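PDB 3IXL: arylmalonate decarboxylase from Bordetella bronchiseptica, which catalyses the enantioselective decarboxylation of 2-aryl-2-methylmalonates, taking up a proton and releasing carbon dioxide to give 2-arylpropionates. Local coordinates for residues T166-D169 / L170-A174; A136-E140 / E141-P145; P198-E201 / R202-V206. The protein carries 2 engineered substitutions. All coordinates share one frame; numbering follows the deposited sequence.

All three contacts are local, each within a helix or at its end, and all belong to the half of the chain built on the parallel sheet of strands 144-145, 119-124, 183-187 and 208-210. Contact 2 comes first along the chain, where helix 128-140 turns into edge strand 144-145; contact 1 follows in helix 164-176, and contact 3 closes helix 196-204 ahead of the other edge strand, 208-210. Contacts 1 and 3 are neighbours, their centres about 11 Å apart, and Val168 and Cys171 pack on Val200. The centre of contact 2 lies about 21 Å from that of contact 1 and 23 Å from that of contact 3. Two contacts thus end helices that lead into edge strands.

Contact 1: T166-D169 / L170-A174; sequences TLVD and LCVRA
Asp169 OD2 is gripped by two donors, NE of Arg173 and a water. This is an i to i+4 salt bridge along helix 164-176: Arg173 NE lies 2.8 Å from Asp169 OD2, and its N-H points almost straight at the oxygen (176°). The carboxylate oxygen sits in the plane of the guanidinium, at its edge, yet NE reaches it from above the carboxylate plane, the two flat groups being turned 37° from each other. Asp169 has CG anti to its backbone N, whereas Arg173 has CG beside its own N and bends at chi3 (-67°), which brings NE back to the acid one turn earlier. Short acid and long, flexible base suit this partly open face. On another side of the helix Val168 CG1 and Val172 CG2 approach to 4.3 Å, and Val168 and Cys171 turn to helix 196-204, small enough for close helix packing. Beneath the salt bridge the backbone keeps its i to i+4 ladder, with Leu170 N donating to Thr166 O at 2.9 Å. That carbonyl has a second donor: the water gives one hydrogen to Thr166 O, the other to Asp169 OD2 at 2.7 Å, and accepts from Arg173 NH2 at 3.0 Å.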
# COMPACT_ATOMS: atom_id res chain seq x y z
N THR A 166 -10.13 0.45 -16.19
CA THR A 166 -8.89 1.16 -16.47
C THR A 166 -7.73 0.51 -15.70
O THR A 166 -6.64 0.34 -16.23
CB THR A 166 -9.01 2.64 -16.10
OG1 THR A 166 -9.97 3.26 -16.97
CG2 THR A 166 -7.67 3.37 -16.23
N LEU A 167 -7.99 0.13 -14.45
CA LEU A 167 -6.95 -0.50 -13.64
C LEU A 167 -6.61 -1.92 -14.12
O LEU A 167 -5.44 -2.31 -14.14
CB LEU A 167 -7.37 -0.53 -12.16
CG LEU A 167 -7.51 0.84 -11.51
CD1 LEU A 167 -8.19 0.73 -10.16
CD2 LEU A 167 -6.14 1.53 -11.40
N VAL A 168 -7.62 -2.67 -14.54
CA VAL A 168 -7.37 -3.99 -15.12
C VAL A 168 -6.47 -3.86 -16.36
O VAL A 168 -5.50 -4.58 -16.53
CB VAL A 168 -8.68 -4.74 -15.49
CG1 VAL A 168 -8.39 -6.00 -16.33
CG2 VAL A 168 -9.47 -5.09 -14.23
N ASP A 169 -6.83 -2.92 -17.23
CA ASP A 169 -6.07 -2.69 -18.45
C ASP A 169 -4.64 -2.23 -18.16
O ASP A 169 -3.70 -2.65 -18.84
CB ASP A 169 -6.78 -1.66 -19.31
CG ASP A 169 -5.98 -1.28 -20.52
OD1 ASP A 169 -5.89 -2.13 -21.44
OD2 ASP A 169 -5.44 -0.16 -20.54
N LEU A 170 -4.47 -1.36 -17.15
CA LEU A 170 -3.13 -0.91 -16.76
C LEU A 170 -2.23 -2.08 -16.35
O LEU A 170 -1.07 -2.16 -16.74
CB LEU A 170 -3.25 0.07 -15.61
CG LEU A 170 -1.97 0.77 -15.15
CD1 LEU A 170 -1.48 1.77 -16.19
CD2 LEU A 170 -2.22 1.47 -13.81
N CYS A 171 -2.78 -2.99 -15.54
CA CYS A 171 -2.04 -4.17 -15.11
C CYS A 171 -1.69 -5.09 -16.28
O CYS A 171 -0.56 -5.57 -16.36
CB CYS A 171 -2.85 -4.96 -14.09
SG CYS A 171 -2.99 -4.15 -12.48
N VAL A 172 -2.66 -5.32 -17.16
CA VAL A 172 -2.44 -6.19 -18.31
C VAL A 172 -1.36 -5.59 -19.22
O VAL A 172 -0.44 -6.30 -19.65
CB VAL A 172 -3.75 -6.47 -19.08
CG1 VAL A 172 -3.45 -7.24 -20.37
CG2 VAL A 172 -4.72 -7.25 -18.22
N ARG A 173 -1.44 -4.28 -19.50
CA ARG A 173 -0.43 -3.63 -20.35
C ARG A 173 0.97 -3.67 -19.71
O ARG A 173 1.96 -3.92 -20.39
CB ARG A 173 -0.84 -2.21 -20.74
CG ARG A 173 -2.00 -2.17 -21.73
CD ARG A 173 -2.28 -0.77 -22.27
NE ARG A 173 -2.79 0.15 -21.26
CZ ARG A 173 -2.08 1.14 -20.72
NH1 ARG A 173 -0.82 1.34 -21.10
NH2 ARG A 173 -2.61 1.94 -19.81
N ALA A 174 1.05 -3.46 -18.40
CA ALA A 174 2.34 -3.53 -17.70
C ALA A 174 2.94 -4.93 -17.78
O ALA A 174 4.14 -5.10 -18.00
CB ALA A 174 2.18 -3.09 -16.25
O HOH W 1 -5.35 1.67 -18.55

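Contact 2: A136-E140 / E141-P145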
# COMPACT_ATOMS: atom_id res chain seq x y z
N ALA A 136 13.70 1.90 -7.65
CA ALA A 136 14.94 1.89 -6.86
C ALA A 136 14.75 1.22 -5.50
O ALA A 136 15.60 0.44 -5.05
CB ALA A 136 15.48 3.30 -6.69
N PHE A 137 13.62 1.52 -4.85
CA PHE A 137 13.26 0.91 -3.58
C PHE A 137 13.16 -0.61 -3.71
O PHE A 137 13.74 -1.36 -2.92
CB PHE A 137 11.93 1.51 -3.07
CG PHE A 137 11.37 0.81 -1.86
CD1 PHE A 137 11.83 1.10 -0.58
CD2 PHE A 137 10.35 -0.12 -2.00
CE1 PHE A 137 11.30 0.45 0.54
CE2 PHE A 137 9.81 -0.77 -0.89
CZ PHE A 137 10.29 -0.48 0.38
N LEU A 138 12.42 -1.06 -4.72
CA LEU A 138 12.26 -2.50 -4.93
C LEU A 138 13.60 -3.19 -5.18
O LEU A 138 13.86 -4.26 -4.62
CB LEU A 138 11.26 -2.80 -6.04
CG LEU A 138 9.82 -2.33 -5.79
CD1 LEU A 138 9.01 -2.40 -7.08
CD2 LEU A 138 9.14 -3.14 -4.69
N ALA A 139 14.45 -2.58 -6.00
CA ALA A 139 15.79 -3.12 -6.26
C ALA A 139 16.65 -3.19 -4.99
O ALA A 139 17.37 -4.16 -4.78
CB ALA A 139 16.49 -2.32 -7.35
N GLU A 140 16.56 -2.16 -4.14
CA GLU A 140 17.26 -2.16 -2.85
C GLU A 140 16.83 -3.34 -1.99
O GLU A 140 17.60 -3.84 -1.16
CB GLU A 140 17.00 -0.87 -2.07
CG GLU A 140 17.79 0.35 -2.52
CD GLU A 140 17.49 1.58 -1.66
OE1 GLU A 140 18.44 2.23 -1.18
OE2 GLU A 140 16.30 1.90 -1.46
N GLU A 141 15.58 -3.77 -2.19
CA GLU A 141 14.98 -4.84 -1.40
C GLU A 141 15.04 -6.20 -2.10
O GLU A 141 14.30 -7.12 -1.76
CB GLU A 141 13.54 -4.47 -1.04
CG GLU A 141 13.44 -3.33 -0.03
CD GLU A 141 13.72 -3.78 1.41
OE1 GLU A 141 13.88 -5.00 1.65
OE2 GLU A 141 13.76 -2.91 2.30
N SER A 142 15.94 -6.30 -3.08
CA SER A 142 16.23 -7.55 -3.79
C SER A 142 15.10 -8.06 -4.69
O SER A 142 15.01 -9.26 -4.96
CB SER A 142 16.70 -8.64 -2.81
OG SER A 142 17.88 -8.25 -2.15
N LEU A 143 14.26 -7.15 -5.15
CA LEU A 143 13.26 -7.47 -6.17
C LEU A 143 13.72 -6.89 -7.50
O LEU A 143 14.60 -6.03 -7.54
CB LEU A 143 11.88 -6.93 -5.78
CG LEU A 143 11.32 -7.46 -4.47
CD1 LEU A 143 10.03 -6.74 -4.11
CD2 LEU A 143 11.09 -8.97 -4.53
N VAL A 144 13.11 -7.36 -8.58
CA VAL A 144 13.51 -6.94 -9.92
C VAL A 144 12.30 -6.33 -10.64
O VAL A 144 11.45 -7.06 -11.13
CB VAL A 144 14.09 -8.11 -10.76
CG1 VAL A 144 14.52 -7.62 -12.14
CG2 VAL A 144 15.27 -8.75 -10.03
N PRO A 145 12.22 -4.99 -10.67
CA PRO A 145 11.15 -4.35 -11.42
C PRO A 145 11.37 -4.59 -12.92
O PRO A 145 12.51 -4.54 -13.40
CB PRO A 145 11.30 -2.86 -11.08
CG PRO A 145 12.20 -2.82 -9.88
CD PRO A 145 13.09 -4.01 -9.99
O HOH W 2 17.75 -6.47 -0.19
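Leu138 O, near the end of helix 128-140, takes the N-H of Leu143 at 3.0 Å while Ala139 O takes that of Ser142 at 3.1 Å, the paired bonds of a Schellman motif with Ser142 as the C-prime residue at positive phi (69°). Glu141 N makes only weak bonds, shared between Phe137 O and Leu138 O. From here the chain leaves the helix toward strand 144-145. This turn joins helix to strand in the beta-alpha-beta unit that starts at strand 119-124. Leucines suit its buried side: Leu138 CD2 meets Leu143 CD1 at 3.8 Å, the two chains crossing at an angle. Pro145 lays CG against Leu138 CB at 4.0 Å, its ring adding an apolar surface over Leu138 that also touches Leu122 of strand 119-124. Glu141 holds CG beside its own backbone N (chi1 -70°), over one face of the Phe137 ring, 4.3 Å above the plane and toward the rim; the bend beyond CG sends the carboxylate on to a salt bridge with Arg113. A water, 2.8 Å from Glu140 O and 2.7 Å from Ser142 OG, spans the exposed end. The chemistry is thus divided: backbone N-H groups and water satisfy the last carbonyls, which would probably favour a stable helix end, while hydrocarbon contacts hold helix end and strand start together.

Contact 3: P198-E201 / R202-V206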
# COMPACT_ATOMS: atom_id res chain seq x y z
N PRO A 198 -8.98 -9.57 -8.68
CA PRO A 198 -9.31 -10.93 -9.12
C PRO A 198 -9.43 -11.06 -10.63
O PRO A 198 -9.16 -12.13 -11.16
CB PRO A 198 -10.66 -11.22 -8.44
CG PRO A 198 -11.23 -9.87 -8.13
CD PRO A 198 -10.03 -9.00 -7.82
N GLU A 199 -9.82 -10.00 -11.31
CA GLU A 199 -9.95 -10.05 -12.77
C GLU A 199 -8.58 -10.16 -13.43
O GLU A 199 -8.37 -10.96 -14.35
CB GLU A 199 -10.72 -8.83 -13.27
CG GLU A 199 -10.88 -8.70 -14.79
CD GLU A 199 -11.65 -9.84 -15.45
OE1 GLU A 199 -11.64 -9.87 -16.70
OE2 GLU A 199 -12.26 -10.68 -14.76
N VAL A 200 -7.61 -9.37 -12.96
CA VAL A 200 -6.26 -9.47 -13.49
C VAL A 200 -5.65 -10.85 -13.22
O VAL A 200 -5.06 -11.44 -14.12
CB VAL A 200 -5.33 -8.38 -12.90
CG1 VAL A 200 -3.91 -8.56 -13.38
CG2 VAL A 200 -5.82 -6.99 -13.27
N GLU A 201 -5.81 -11.35 -12.00
CA GLU A 201 -5.27 -12.67 -11.64
C GLU A 201 -5.90 -13.78 -12.49
O GLU A 201 -5.19 -14.70 -12.92
CB GLU A 201 -5.43 -12.94 -10.14
CG GLU A 201 -4.52 -12.04 -9.29
CD GLU A 201 -4.52 -12.36 -7.80
OE1 GLU A 201 -5.44 -13.07 -7.33
OE2 GLU A 201 -3.60 -11.87 -7.11
N ARG A 202 -7.21 -13.68 -12.73
CA ARG A 202 -7.94 -14.64 -13.57
C ARG A 202 -7.37 -14.63 -15.00
O ARG A 202 -7.10 -15.69 -15.58
CB ARG A 202 -9.42 -14.26 -13.61
CG ARG A 202 -10.30 -15.21 -14.44
CD ARG A 202 -11.69 -14.59 -14.71
NE ARG A 202 -11.68 -13.49 -15.67
CZ ARG A 202 -11.67 -13.63 -16.99
NH1 ARG A 202 -11.65 -14.85 -17.53
NH2 ARG A 202 -11.66 -12.57 -17.78
N ARG A 203 -7.22 -13.45 -15.56
CA ARG A 203 -6.81 -13.32 -16.96
C ARG A 203 -5.36 -13.68 -17.21
O ARG A 203 -5.03 -14.27 -18.25
CB ARG A 203 -7.09 -11.91 -17.48
CG ARG A 203 -8.56 -11.62 -17.69
CD ARG A 203 -8.77 -10.23 -18.26
NE ARG A 203 -7.96 -9.99 -19.45
CZ ARG A 203 -7.89 -8.83 -20.09
NH1 ARG A 203 -8.59 -7.78 -19.66
NH2 ARG A 203 -7.12 -8.71 -21.17
N LEU A 204 -4.48 -13.35 -16.27
CA LEU A 204 -3.05 -13.51 -16.49
C LEU A 204 -2.42 -14.71 -15.82
O LEU A 204 -1.36 -15.17 -16.25
CB LEU A 204 -2.30 -12.23 -16.09
CG LEU A 204 -2.74 -10.94 -16.78
CD1 LEU A 204 -1.91 -9.77 -16.30
CD2 LEU A 204 -2.65 -11.07 -18.30
N GLY A 205 -3.04 -15.21 -14.75
CA GLY A 205 -2.51 -16.36 -14.03
C GLY A 205 -1.28 -16.04 -13.20
O GLY A 205 -0.50 -16.93 -12.85
N VAL A 206 -1.08 -14.75 -12.90
CA VAL A 206 -0.03 -14.32 -11.97
C VAL A 206 -0.68 -13.49 -10.86
O VAL A 206 -1.77 -12.93 -11.06
CB VAL A 206 1.09 -13.50 -12.68
CG1 VAL A 206 1.77 -14.32 -13.79
CG2 VAL A 206 0.55 -12.18 -13.24
O HOH W 3 -11.04 -7.78 -18.29
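Local contacts at the C-terminal end of helix 196-204 join two successive turns and the exit toward strand 208-210, within the beta-alpha-beta unit that begins at strand 183-187. On the solvent side the main feature is an i to i+3 salt bridge in which Arg202 grips Glu199 side-on with two nitrogens. Arg202 NH2 donates to Glu199 OE1 at 2.9 Å, nearly straight (177°), while Arg202 NE donates to Glu199 OE2 at 3.0 Å. Both acceptors lie in or near the guanidinium plane. The carboxylate is twisted from that plane: NH2 comes to OE1 from the syn side, though well out of the carboxylate plane, and NE meets OE2 from above it. Glu199 and Arg202 run side by side because each has CG anti to its backbone N (chi1 177° and -179°) and then bends, giving two long chains of opposite charge a common direction. The two bonds should restrain rotation of the carboxylate.

Toward the sheet the residues become apolar. Val200 CG1 touches Leu204 CD1 at 3.7 Å, and both side chains also rest on Ile184 of strand 183-187, as suits branched hydrocarbons on the inner face of a helix. Leu204 N donates to Val200 O in the regular helical pattern, and Gly205 N follows with Glu201 O at 2.9 Å. Gly205 then leaves the helix with positive phi, a conformation glycine adopts readily. Beyond it the chain folds back, bringing Val206 O within 3.4 Å of Glu201 CG; the Glu201 carboxylate reaches onward to the backbone N-H groups of Val208 and Arg235. Arg203 lays CD 3.3 Å from Glu199 OE1, and its guanidinium reaches the same oxygen by way of a water, which donates to Glu199 OE1 at 2.7 Å and accepts from Arg203 NH1 at 2.8 Å.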